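Side-chain contacts in lipoprotein (Mycoplasma mycoides subsp. capri, PDB 7ADK), which probably works as a serine peptidase of the chymotrypsin-like clan PA, in a mycoplasma family that includes immunoglobulin-cleaving proteases: residues 451-456 against 725-730; 462-467 against 545-550; 504-509 against 825-830; 509-514 against 736-741; 518-523 against 534-539. All blocks are in the same frame, centred on the assembly; numbering follows the deposited sequence.

Contact 1 of 5, residues 451-456 against 725-730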
# COMPACT_ATOMS: atom_id res chain seq x y z
N VAL B 451 23.43 3.02 11.44
CA VAL B 451 22.80 1.70 11.27
C VAL B 451 23.71 0.62 11.82
O VAL B 451 23.27 -0.23 12.59
CB VAL B 451 22.38 1.45 9.81
CG1 VAL B 451 21.91 0.02 9.55
CG2 VAL B 451 21.25 2.39 9.41
N ALA B 452 25.00 0.66 11.50
CA ALA B 452 25.97 -0.32 11.96
C ALA B 452 26.17 -0.33 13.49
O ALA B 452 26.50 -1.37 14.05
CB ALA B 452 27.28 -0.08 11.23
N LYS B 453 25.95 0.79 14.21
CA LYS B 453 25.95 0.83 15.68
C LYS B 453 24.80 0.07 16.35
O LYS B 453 24.83 -0.12 17.56
CB LYS B 453 26.14 2.26 16.22
CG LYS B 453 24.92 3.18 16.34
CD LYS B 453 25.29 4.45 17.12
CE LYS B 453 24.08 5.35 17.44
NZ LYS B 453 24.40 6.40 18.44
N GLY B 454 23.82 -0.42 15.59
CA GLY B 454 22.82 -1.37 16.08
C GLY B 454 23.39 -2.75 16.38
O GLY B 454 22.75 -3.54 17.07
N ILE B 455 24.60 -3.07 15.90
CA ILE B 455 25.33 -4.27 16.29
C ILE B 455 25.85 -4.09 17.73
O ILE B 455 26.88 -3.45 17.95
CB ILE B 455 26.44 -4.62 15.27
CG1 ILE B 455 25.93 -4.76 13.83
CG2 ILE B 455 27.12 -5.94 15.66
CD1 ILE B 455 27.02 -4.86 12.78
N LYS B 456 25.12 -4.63 18.71
CA LYS B 456 25.37 -4.58 20.16
C LYS B 456 25.54 -5.98 20.77
O LYS B 456 25.04 -6.95 20.21
CB LYS B 456 24.21 -3.87 20.87
CG LYS B 456 23.97 -2.42 20.44
CD LYS B 456 22.95 -1.78 21.36
CE LYS B 456 22.66 -0.33 21.01
NZ LYS B 456 21.79 0.32 21.95
N LYS B 725 21.12 17.42 18.58
CA LYS B 725 22.30 16.88 19.28
C LYS B 725 23.32 16.33 18.27
O LYS B 725 22.89 15.64 17.34
CB LYS B 725 21.74 15.84 20.28
CG LYS B 725 22.66 14.75 20.82
CD LYS B 725 23.84 15.25 21.67
CE LYS B 725 24.59 14.10 22.36
NZ LYS B 725 24.95 13.00 21.44
N LEU B 726 24.62 16.58 18.40
CA LEU B 726 25.64 15.99 17.51
C LEU B 726 25.88 14.49 17.77
O LEU B 726 25.63 13.99 18.87
CB LEU B 726 26.94 16.82 17.45
CG LEU B 726 27.93 16.73 18.63
CD1 LEU B 726 29.33 17.10 18.15
CD2 LEU B 726 27.58 17.69 19.75
N TYR B 727 26.35 13.78 16.75
CA TYR B 727 26.38 12.32 16.70
C TYR B 727 27.40 11.68 17.65
O TYR B 727 28.59 11.98 17.58
CB TYR B 727 26.61 11.89 15.25
CG TYR B 727 26.93 10.43 15.06
CD1 TYR B 727 25.91 9.47 15.00
CD2 TYR B 727 28.27 10.04 14.92
CE1 TYR B 727 26.24 8.13 14.74
CE2 TYR B 727 28.60 8.71 14.64
CZ TYR B 727 27.58 7.75 14.54
OH TYR B 727 27.90 6.47 14.25
N SER B 728 26.95 10.74 18.48
CA SER B 728 27.78 9.92 19.36
C SER B 728 27.94 8.50 18.85
O SER B 728 26.96 7.84 18.51
CB SER B 728 27.19 9.85 20.77
OG SER B 728 27.13 11.13 21.34
N LEU B 729 29.17 7.99 18.87
CA LEU B 729 29.46 6.58 18.63
C LEU B 729 30.28 6.01 19.78
O LEU B 729 31.30 6.56 20.19
CB LEU B 729 30.12 6.44 17.26
CG LEU B 729 30.47 5.01 16.85
CD1 LEU B 729 29.24 4.13 16.72
CD2 LEU B 729 31.19 5.03 15.52
N LYS B 730 29.83 4.87 20.30
CA LYS B 730 30.52 4.10 21.34
C LYS B 730 31.68 3.32 20.71
O LYS B 730 31.47 2.51 19.82
CB LYS B 730 29.49 3.21 22.04
CG LYS B 730 29.91 2.68 23.41
CD LYS B 730 28.75 2.10 24.19
CE LYS B 730 29.13 1.70 25.61
NZ LYS B 730 27.98 1.36 26.44
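Lys453 sits in the type I turn from Ala452 to Ile455, where helix 449-452 gives out into loop, and its side chain runs out to the backbone of strand 727-730. At the root of the side chain its CB lies 3.7 Å from CD1 of Leu729. Chi1 of 84° sets CG between the backbone N and the carbonyl carbon, and from there the chain is fully extended. CD still rests on the same leucine methyl, 4.0 Å from Leu729 CD1, the two side chains sliding past each other in opposite directions. CE approaches the Tyr727 ring obliquely. The tip then bonds: NZ gives a hydrogen bond to Ser728 O at 2.9 Å, nearly head-on to the carbonyl (C=O...N 165°). Further along segment 725-730, Lys725 NZ donates to Ser728 OG at 2.9 Å and to Leu726 O at 2.8 Å. Tyr727 OH is bonded to Ser449, at the start of helix 449-452. The contact joins the turn at the end of this helix to the beta-hairpin of strands 727-730 and 737-747 in the second sheet, consistent with the place where the two halves of a clan PA, chymotrypsin-like fold meet.

Contact 2 of 5, residues 462-467 against 545-550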
# COMPACT_ATOMS: atom_id res chain seq x y z
N PHE B 462 19.46 -11.35 14.15
CA PHE B 462 19.95 -10.61 12.98
C PHE B 462 19.22 -11.16 11.77
O PHE B 462 19.04 -12.36 11.66
CB PHE B 462 21.47 -10.80 12.90
CG PHE B 462 22.09 -10.67 11.52
CD1 PHE B 462 21.99 -9.47 10.82
CD2 PHE B 462 22.76 -11.78 10.94
CE1 PHE B 462 22.56 -9.36 9.55
CE2 PHE B 462 23.38 -11.65 9.68
CZ PHE B 462 23.28 -10.44 8.99
N SER B 463 18.79 -10.32 10.84
CA SER B 463 18.10 -10.80 9.64
C SER B 463 18.45 -10.02 8.37
O SER B 463 18.84 -8.87 8.44
CB SER B 463 16.60 -10.82 9.89
OG SER B 463 15.92 -11.57 8.92
N LEU B 464 18.31 -10.68 7.21
CA LEU B 464 18.55 -10.16 5.86
C LEU B 464 17.29 -10.43 5.03
O LEU B 464 17.05 -11.58 4.70
CB LEU B 464 19.76 -10.91 5.29
CG LEU B 464 21.08 -10.72 6.03
CD1 LEU B 464 22.07 -11.78 5.57
CD2 LEU B 464 21.72 -9.36 5.78
N THR B 465 16.50 -9.43 4.64
CA THR B 465 15.43 -9.62 3.63
C THR B 465 15.73 -8.92 2.32
O THR B 465 16.01 -7.73 2.28
CB THR B 465 14.00 -9.40 4.15
OG1 THR B 465 13.06 -9.71 3.14
CG2 THR B 465 13.61 -8.02 4.62
N ARG B 466 15.68 -9.69 1.24
CA ARG B 466 16.20 -9.30 -0.07
C ARG B 466 15.35 -9.81 -1.22
O ARG B 466 14.79 -10.90 -1.13
CB ARG B 466 17.65 -9.77 -0.19
CG ARG B 466 17.88 -11.28 -0.02
CD ARG B 466 18.34 -11.86 -1.34
NE ARG B 466 18.18 -13.31 -1.39
CZ ARG B 466 17.10 -13.95 -1.76
NH1 ARG B 466 17.17 -15.19 -2.07
NH2 ARG B 466 15.94 -13.37 -1.84
N LEU B 467 15.26 -9.02 -2.28
CA LEU B 467 14.57 -9.33 -3.53
C LEU B 467 15.33 -10.43 -4.28
O LEU B 467 16.54 -10.30 -4.45
CB LEU B 467 14.50 -8.00 -4.31
CG LEU B 467 13.63 -7.95 -5.56
CD1 LEU B 467 12.20 -8.43 -5.30
CD2 LEU B 467 13.52 -6.51 -6.04
N VAL B 545 29.95 -10.25 7.55
CA VAL B 545 29.11 -11.39 7.91
C VAL B 545 29.80 -12.68 7.49
O VAL B 545 30.10 -12.89 6.31
CB VAL B 545 27.71 -11.25 7.29
CG1 VAL B 545 26.82 -12.39 7.75
CG2 VAL B 545 27.01 -9.95 7.66
N ASP B 546 30.06 -13.58 8.44
CA ASP B 546 30.72 -14.87 8.21
C ASP B 546 29.70 -16.01 8.23
O ASP B 546 29.39 -16.57 9.28
CB ASP B 546 31.87 -15.03 9.21
CG ASP B 546 32.79 -16.23 8.94
OD1 ASP B 546 32.45 -17.13 8.15
OD2 ASP B 546 33.91 -16.22 9.50
N PHE B 547 29.13 -16.34 7.06
CA PHE B 547 28.06 -17.33 6.98
C PHE B 547 28.51 -18.76 7.32
O PHE B 547 27.70 -19.56 7.78
CB PHE B 547 27.42 -17.31 5.59
CG PHE B 547 26.69 -16.03 5.26
CD1 PHE B 547 25.49 -15.73 5.95
CD2 PHE B 547 27.19 -15.15 4.29
CE1 PHE B 547 24.80 -14.54 5.66
CE2 PHE B 547 26.49 -13.97 3.99
CZ PHE B 547 25.30 -13.67 4.68
N ALA B 548 29.81 -19.08 7.20
CA ALA B 548 30.36 -20.37 7.63
C ALA B 548 30.32 -20.57 9.15
O ALA B 548 30.47 -21.70 9.63
CB ALA B 548 31.77 -20.51 7.09
N LYS B 549 30.05 -19.51 9.93
CA LYS B 549 29.60 -19.59 11.33
C LYS B 549 28.32 -18.81 11.60
O LYS B 549 28.15 -18.27 12.68
CB LYS B 549 30.74 -19.34 12.34
CG LYS B 549 31.39 -17.95 12.26
CD LYS B 549 32.30 -17.71 13.46
CE LYS B 549 33.30 -16.61 13.17
NZ LYS B 549 34.11 -16.22 14.33
N LEU B 550 27.39 -18.79 10.65
CA LEU B 550 25.96 -18.56 10.92
C LEU B 550 25.11 -19.76 10.50
O LEU B 550 24.06 -20.01 11.09
CB LEU B 550 25.45 -17.30 10.20
CG LEU B 550 25.90 -15.95 10.76
CD1 LEU B 550 25.34 -14.85 9.89
CD2 LEU B 550 25.40 -15.71 12.17
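Phe547 O accepts the backbone N-H of Leu550 at 3.0 Å, and this bond in the turn after strand 541-546 brings together two side chains that meet segment 462-467. The contact itself is wholly apolar. Leu550 CD1 sits at the edge of the Phe462 ring, near its plane, 3.8 Å from CE2, the two side chains crossing at about a right angle. Val545 and Phe462 point at each other from opposite directions: Val545 CG2 meets the ring obliquely, 4.0 Å from Phe462 CZ, and CG1 touches CE2 of the same ring. Chi1 of 154°, with CG roughly opposite the backbone N, sends the Phe462 ring out to them. Two residues along the strand, Leu464 CD1 meets the edge of the Phe547 ring, in its plane, 3.8 Å from CZ. One face of that ring carries Val545 CG1, 3.6 Å above the plane and toward the rim, which links the two halves of the cluster. Val503 of strand 503-507 packs on both Phe462 and Val545. Strand 461-467 is bonded to strands 289-293 and 486-493, and strand 541-546 to 442-447 and 503-507, all strands of one antiparallel sheet, with these side chains packed between them.

Contact 3 of 5, residues 504-509 against 825-830; sequences TAIFHA and REVMNK
Val827, on one side of helix 824-831, fits both its methyl branches against the end of strand 503-507. With chi1 at 167°, CG1 stands anti to the backbone N and CG2 anti to the carbonyl carbon, and each branch has its own partner. Val827 CG1 is 3.8 Å from Ile506 CG2 and 3.6 Å from Ile506 O. Val827 CG2 turns to Phe507, 3.8 Å from CD1, and approaches that ring obliquely. The irregular backbone probably helps two successive residues reach one valine: Ile506 and Phe507 are both bonded to Ile542 of the adjacent strand 541-546, a classic beta bulge. The Phe507 ring, thrown toward the helix by a chi1 of 180°, is covered on one face by the backbone N of Ala509, 3.7 Å above the ring plane and over its centre. The next residue of the helix, Met828, packs on Tyr444 of strand 442-447, which Ile506 also touches. No polar pairing links the segments; the contact rests on apolar packing. A late helix laid against strands 503-507 and 442-447 of the antiparallel sheet recalls the C-terminal helix of chymotrypsin-like peptidases, with the bulged strand end as its seat.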
# COMPACT_ATOMS: atom_id res chain seq x y z
N THR B 504 30.11 -8.43 12.41
CA THR B 504 31.04 -7.43 12.97
C THR B 504 31.05 -6.15 12.15
O THR B 504 31.23 -6.21 10.94
CB THR B 504 32.47 -8.02 13.04
OG1 THR B 504 32.53 -9.21 13.79
CG2 THR B 504 33.50 -7.07 13.64
N ALA B 505 30.97 -4.97 12.77
CA ALA B 505 31.29 -3.70 12.09
C ALA B 505 32.82 -3.53 12.00
O ALA B 505 33.50 -3.42 13.02
CB ALA B 505 30.63 -2.55 12.84
N ILE B 506 33.39 -3.55 10.79
CA ILE B 506 34.85 -3.56 10.56
C ILE B 506 35.47 -2.19 10.29
O ILE B 506 36.59 -1.94 10.73
CB ILE B 506 35.17 -4.61 9.47
CG1 ILE B 506 35.45 -5.90 10.22
CG2 ILE B 506 36.28 -4.24 8.53
CD1 ILE B 506 35.92 -7.04 9.36
N PHE B 507 34.77 -1.29 9.61
CA PHE B 507 35.22 0.07 9.33
C PHE B 507 34.09 1.05 9.65
O PHE B 507 32.94 0.74 9.37
CB PHE B 507 35.70 0.15 7.87
CG PHE B 507 36.20 1.49 7.39
CD1 PHE B 507 37.19 2.18 8.11
CD2 PHE B 507 35.66 2.09 6.24
CE1 PHE B 507 37.61 3.46 7.70
CE2 PHE B 507 36.10 3.35 5.82
CZ PHE B 507 37.06 4.05 6.56
N HIS B 508 34.39 2.20 10.25
CA HIS B 508 33.40 3.19 10.72
C HIS B 508 33.57 4.61 10.18
O HIS B 508 32.82 5.49 10.59
CB HIS B 508 33.33 3.16 12.26
CG HIS B 508 32.22 2.38 12.86
ND1 HIS B 508 30.89 2.71 12.82
CD2 HIS B 508 32.33 1.27 13.63
CE1 HIS B 508 30.22 1.84 13.56
NE2 HIS B 508 31.08 0.95 14.06
N ALA B 509 34.57 4.87 9.33
CA ALA B 509 34.82 6.21 8.73
C ALA B 509 34.84 7.37 9.75
O ALA B 509 34.42 8.49 9.45
CB ALA B 509 33.88 6.46 7.55
N ARG B 825 40.49 -0.76 2.46
CA ARG B 825 41.67 -1.53 2.07
C ARG B 825 42.68 -1.67 3.19
O ARG B 825 43.13 -2.76 3.50
CB ARG B 825 42.30 -0.85 0.85
CG ARG B 825 43.47 -1.67 0.29
CD ARG B 825 44.21 -0.98 -0.86
NE ARG B 825 44.71 0.34 -0.45
CZ ARG B 825 45.73 0.61 0.33
NH1 ARG B 825 46.55 -0.29 0.76
NH2 ARG B 825 45.94 1.82 0.72
N GLU B 826 43.07 -0.56 3.81
CA GLU B 826 44.16 -0.58 4.80
C GLU B 826 43.71 -1.07 6.19
O GLU B 826 44.53 -1.54 6.96
CB GLU B 826 44.89 0.77 4.79
CG GLU B 826 44.10 1.94 5.33
CD GLU B 826 44.56 3.31 4.80
OE1 GLU B 826 45.69 3.45 4.29
OE2 GLU B 826 43.75 4.27 4.92
N VAL B 827 42.40 -1.03 6.47
CA VAL B 827 41.78 -1.79 7.56
C VAL B 827 41.81 -3.29 7.26
O VAL B 827 42.21 -4.09 8.09
CB VAL B 827 40.34 -1.30 7.79
CG1 VAL B 827 39.54 -2.22 8.67
CG2 VAL B 827 40.35 0.07 8.44
N MET B 828 41.44 -3.70 6.05
CA MET B 828 41.40 -5.11 5.69
C MET B 828 42.80 -5.73 5.55
O MET B 828 43.00 -6.90 5.85
CB MET B 828 40.50 -5.30 4.47
CG MET B 828 40.03 -6.75 4.43
SD MET B 828 38.68 -7.11 3.30
CE MET B 828 38.58 -8.90 3.52
N ASN B 829 43.81 -4.92 5.20
CA ASN B 829 45.22 -5.30 5.12
C ASN B 829 45.79 -5.80 6.45
O ASN B 829 46.54 -6.77 6.45
CB ASN B 829 46.02 -4.10 4.61
CG ASN B 829 47.48 -4.43 4.38
OD1 ASN B 829 47.83 -5.40 3.74
ND2 ASN B 829 48.38 -3.66 4.90
N LYS B 830 45.45 -5.16 7.58
CA LYS B 830 45.90 -5.61 8.90
C LYS B 830 45.17 -6.85 9.39
O LYS B 830 45.78 -7.71 10.03
CB LYS B 830 45.87 -4.46 9.93
CG LYS B 830 44.49 -3.87 10.21
CD LYS B 830 44.47 -2.94 11.42
CE LYS B 830 43.05 -2.52 11.77
NZ LYS B 830 43.00 -1.60 12.91

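Contact 4 of 5, residues 509-514 against 736-741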
# COMPACT_ATOMS: atom_id res chain seq x y z
N ALA B 509 34.57 4.87 9.33
CA ALA B 509 34.82 6.21 8.73
C ALA B 509 34.84 7.37 9.75
O ALA B 509 34.42 8.49 9.45
CB ALA B 509 33.88 6.46 7.55
N THR B 510 35.37 7.14 10.95
CA THR B 510 35.56 8.16 11.99
C THR B 510 36.95 8.76 11.89
O THR B 510 37.95 8.06 11.79
CB THR B 510 35.36 7.58 13.39
OG1 THR B 510 36.06 6.37 13.56
CG2 THR B 510 33.90 7.35 13.70
N ASP B 511 37.02 10.09 11.94
CA ASP B 511 38.25 10.86 12.11
C ASP B 511 39.35 10.56 11.08
O ASP B 511 40.55 10.66 11.33
CB ASP B 511 38.69 10.81 13.57
CG ASP B 511 39.31 12.10 14.07
OD1 ASP B 511 39.11 13.18 13.48
OD2 ASP B 511 40.02 12.06 15.08
N PHE B 512 38.93 10.25 9.86
CA PHE B 512 39.75 9.78 8.74
C PHE B 512 40.67 10.82 8.09
O PHE B 512 41.46 10.46 7.22
CB PHE B 512 38.82 9.13 7.71
CG PHE B 512 37.87 10.10 7.05
CD1 PHE B 512 38.26 10.82 5.91
CD2 PHE B 512 36.58 10.27 7.57
CE1 PHE B 512 37.35 11.68 5.29
CE2 PHE B 512 35.68 11.14 6.95
CZ PHE B 512 36.06 11.84 5.80
N ILE B 513 40.61 12.09 8.51
CA ILE B 513 41.50 13.18 8.08
C ILE B 513 42.64 13.46 9.08
O ILE B 513 43.59 14.17 8.75
CB ILE B 513 40.63 14.45 7.82
CG1 ILE B 513 39.61 14.25 6.69
CG2 ILE B 513 41.43 15.71 7.51
CD1 ILE B 513 40.17 13.84 5.33
N ASN B 514 42.57 12.93 10.31
CA ASN B 514 43.34 13.39 11.48
C ASN B 514 44.84 12.99 11.53
O ASN B 514 45.36 12.57 12.56
CB ASN B 514 42.54 13.07 12.75
CG ASN B 514 42.86 13.96 13.95
OD1 ASN B 514 43.69 14.85 13.89
ND2 ASN B 514 42.19 13.78 15.06
N GLU B 736 35.39 5.12 26.09
CA GLU B 736 34.19 5.95 26.27
C GLU B 736 33.41 6.14 24.95
O GLU B 736 33.91 5.83 23.87
CB GLU B 736 34.68 7.30 26.84
CG GLU B 736 33.66 8.19 27.54
CD GLU B 736 33.30 7.74 28.95
OE1 GLU B 736 33.21 8.58 29.86
OE2 GLU B 736 33.10 6.55 29.18
N VAL B 737 32.20 6.70 24.98
CA VAL B 737 31.60 7.33 23.79
C VAL B 737 32.43 8.52 23.32
O VAL B 737 33.08 9.19 24.13
CB VAL B 737 30.14 7.78 23.99
CG1 VAL B 737 29.21 6.63 24.35
CG2 VAL B 737 29.96 8.88 25.02
N LYS B 738 32.38 8.81 22.02
CA LYS B 738 32.95 10.02 21.43
C LYS B 738 31.96 10.67 20.48
O LYS B 738 31.19 9.97 19.81
CB LYS B 738 34.30 9.67 20.79
CG LYS B 738 35.04 10.89 20.25
CD LYS B 738 36.46 10.51 19.84
CE LYS B 738 37.15 11.69 19.16
NZ LYS B 738 38.53 11.37 18.80
N LYS B 739 31.92 12.00 20.47
CA LYS B 739 31.05 12.85 19.64
C LYS B 739 31.75 13.24 18.34
O LYS B 739 32.96 13.46 18.36
CB LYS B 739 30.61 14.10 20.42
CG LYS B 739 29.86 13.79 21.72
CD LYS B 739 29.45 15.06 22.46
CE LYS B 739 29.02 14.73 23.88
NZ LYS B 739 28.56 15.90 24.64
N TYR B 740 31.02 13.37 17.24
CA TYR B 740 31.59 13.72 15.94
C TYR B 740 30.67 14.62 15.10
O TYR B 740 29.47 14.37 15.02
CB TYR B 740 31.89 12.43 15.15
CG TYR B 740 32.74 11.35 15.79
CD1 TYR B 740 34.10 11.22 15.47
CD2 TYR B 740 32.15 10.41 16.65
CE1 TYR B 740 34.86 10.17 16.00
CE2 TYR B 740 32.91 9.36 17.19
CZ TYR B 740 34.27 9.22 16.85
OH TYR B 740 35.01 8.18 17.30
N PHE B 741 31.21 15.64 14.46
CA PHE B 741 30.51 16.43 13.44
C PHE B 741 30.49 15.71 12.08
O PHE B 741 31.47 15.08 11.69
CB PHE B 741 31.17 17.79 13.25
CG PHE B 741 31.09 18.69 14.45
CD1 PHE B 741 29.89 19.35 14.74
CD2 PHE B 741 32.20 18.85 15.30
CE1 PHE B 741 29.79 20.19 15.85
CE2 PHE B 741 32.11 19.70 16.40
CZ PHE B 741 30.91 20.37 16.68
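Thr510 and Tyr740 are the nearest residues of the two backbones, 7.9 Å between their CA atoms. Segment 509-514 has no regular structure: Asp511 takes a left-handed backbone conformation and opens a type I turn that runs to Asn514. Segment 736-741 is the extended start of strand 737-747, so alternate residues, Lys738 and Tyr740, face the loop. The methyl of Thr510 lies over one face of the Tyr740 ring in a CH-pi contact, CG2 being 4.0 Å from the centroid and 23° off the normal, displaced toward the rim; its closest ring atom is CZ, at 3.7 Å. CG2 stands anti to the threonine carbonyl carbon, which presents the methyl, and CB adds a contact of 3.7 Å to Tyr740 CE1. Strand 737-747 forms a hairpin with strand 727-730 and runs parallel to strand 535-537, whose Ile536 is bonded to the backbone of Asp511; the loop thus lies against the mixed sheet. The Asp511 carboxylate is held by Asn514: ND2 donates to OD2 at 2.8 Å with an angle of 166°, on the syn side but 32° out of the carboxylate plane. Lys738, fully stretched, brings NZ to 4.1 Å from Asp511 OD2, too long for a salt bridge.

Contact 5 of 5, residues 518-523 against 534-539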
# COMPACT_ATOMS: atom_id res chain seq x y z
N SER B 518 46.12 18.77 8.34
CA SER B 518 44.90 18.54 7.56
C SER B 518 43.52 18.71 8.26
O SER B 518 42.55 18.86 7.51
CB SER B 518 44.97 17.16 6.93
OG SER B 518 46.02 17.09 6.00
N PRO B 519 43.35 18.68 9.61
CA PRO B 519 42.03 18.75 10.26
C PRO B 519 41.29 20.08 10.11
O PRO B 519 41.76 21.03 9.48
CB PRO B 519 42.27 18.44 11.74
CG PRO B 519 43.61 17.75 11.78
CD PRO B 519 44.34 18.40 10.63
N LEU B 520 40.12 20.17 10.74
CA LEU B 520 39.34 21.40 10.86
C LEU B 520 39.04 21.86 12.29
O LEU B 520 38.74 23.04 12.47
CB LEU B 520 38.08 21.27 10.00
CG LEU B 520 37.11 20.15 10.39
CD1 LEU B 520 36.24 20.50 11.58
CD2 LEU B 520 36.22 19.87 9.19
N LYS B 521 39.14 21.01 13.31
CA LYS B 521 38.74 21.36 14.69
C LYS B 521 39.60 22.46 15.33
O LYS B 521 39.08 23.33 16.03
CB LYS B 521 38.75 20.09 15.56
CG LYS B 521 37.55 19.16 15.34
CD LYS B 521 36.18 19.73 15.74
CE LYS B 521 36.09 20.47 17.09
NZ LYS B 521 36.51 19.65 18.26
N LEU B 522 40.90 22.49 15.03
CA LEU B 522 41.83 23.56 15.40
C LEU B 522 41.50 24.94 14.79
O LEU B 522 42.14 25.93 15.13
CB LEU B 522 43.27 23.09 15.10
CG LEU B 522 43.61 22.94 13.60
CD1 LEU B 522 44.45 24.09 13.07
CD2 LEU B 522 44.41 21.66 13.35
N LEU B 523 40.52 25.01 13.88
CA LEU B 523 40.03 26.25 13.24
C LEU B 523 38.79 26.84 13.92
O LEU B 523 38.43 27.97 13.62
CB LEU B 523 39.79 26.01 11.73
CG LEU B 523 40.92 25.30 10.98
CD1 LEU B 523 40.53 25.06 9.52
CD2 LEU B 523 42.23 26.08 11.02
N ALA B 534 35.41 16.40 20.63
CA ALA B 534 34.60 16.02 19.48
C ALA B 534 35.42 15.97 18.18
O ALA B 534 36.20 16.88 17.90
CB ALA B 534 33.42 16.98 19.35
N GLY B 535 35.22 14.93 17.38
CA GLY B 535 35.90 14.71 16.10
C GLY B 535 35.04 15.02 14.89
O GLY B 535 34.06 15.76 14.95
N ILE B 536 35.41 14.44 13.75
CA ILE B 536 34.67 14.51 12.49
C ILE B 536 34.42 13.11 11.96
O ILE B 536 35.25 12.23 12.15
CB ILE B 536 35.41 15.36 11.43
CG1 ILE B 536 36.84 14.87 11.10
CG2 ILE B 536 35.45 16.83 11.85
CD1 ILE B 536 36.91 14.02 9.84
N PHE B 537 33.32 12.88 11.27
CA PHE B 537 33.04 11.61 10.60
C PHE B 537 32.20 11.82 9.33
O PHE B 537 31.60 12.87 9.11
CB PHE B 537 32.39 10.62 11.59
CG PHE B 537 30.88 10.68 11.69
CD1 PHE B 537 30.11 9.56 11.36
CD2 PHE B 537 30.24 11.87 12.06
CE1 PHE B 537 28.71 9.64 11.39
CE2 PHE B 537 28.84 11.95 12.09
CZ PHE B 537 28.08 10.83 11.74
N ALA B 538 32.13 10.80 8.48
CA ALA B 538 31.10 10.69 7.44
C ALA B 538 30.24 9.47 7.72
O ALA B 538 30.79 8.44 8.09
CB ALA B 538 31.79 10.57 6.10
N ASP B 539 28.92 9.55 7.58
CA ASP B 539 28.04 8.45 7.97
C ASP B 539 28.11 7.26 6.98
O ASP B 539 27.25 7.07 6.13
CB ASP B 539 26.63 9.00 8.23
CG ASP B 539 25.75 8.05 9.06
OD1 ASP B 539 26.29 7.18 9.76
OD2 ASP B 539 24.51 8.13 8.98
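Lys521 folds its side chain round the carbonyl oxygen of Ala534. From the start of a 3-10 segment, CG stands anti to the carbonyl carbon, and then the chain bends in the same sense at every further bond, with chi3 at -45° as the tightest. These three successive bends curl the chain round Ala534 O, so that CG, CD and CE all lie near it, CD at 3.6 Å, and NZ returns to it with a hydrogen bond of 2.8 Å. The donor comes in off the C=O axis, at a C=O...N angle of 140°, tilted slightly from the carbonyl plane. NZ has a second acceptor in Tyr531 O, so two backbone carbonyls hold the ammonium.

Leu520 has a different shape. Its CG lies between the backbone N and the carbonyl carbon (chi1 62°), and the branches reach the CG2 methyl of Ile536: CD1 at 3.8 Å, CG at 4.0 Å and CD2 at 4.1 Å, so one methyl seats against the whole fork. Ile536 CG1 likewise lies between backbone N and carbonyl carbon, which leaves CG2 anti to the carbonyl carbon and pointing at the leucine. The side chains meet at a slant, and Tyr743 of strand 737-747 packs on both. Charge is thus paired with carbonyl oxygens while carbon meets carbon close by, and the loop is held to the entry of strand 535-537 by two backbone carbonyls and this apolar seat; the carbonyl dipoles probably help to keep the lysine protonated.

In the fold
Contacts 4 and 5 lie closest, their centres 7 Å apart, and share the mixed sheet: Asp511 N bonds Ile536 O at 2.8 Å and Gly535 N bonds Lys739 O at 2.9 Å. Contact 1 joins them through the hairpin, Tyr727 O meeting Tyr740 N at 2.8 Å, and through the stacked rings of Tyr727 and Phe537. Contact 3 shares Ala509 with contact 4. Contact 2, in the antiparallel sheet, has its nearest atoms about 5 Å from contact 3, 7 Å from contact 1 and 17 Å from contact 5. Asp539 bonds His450, just before segment 451-456; contact 1 lies next to this probable catalytic pair, while the touching residues of contact 5 lie farther along segment 534-539.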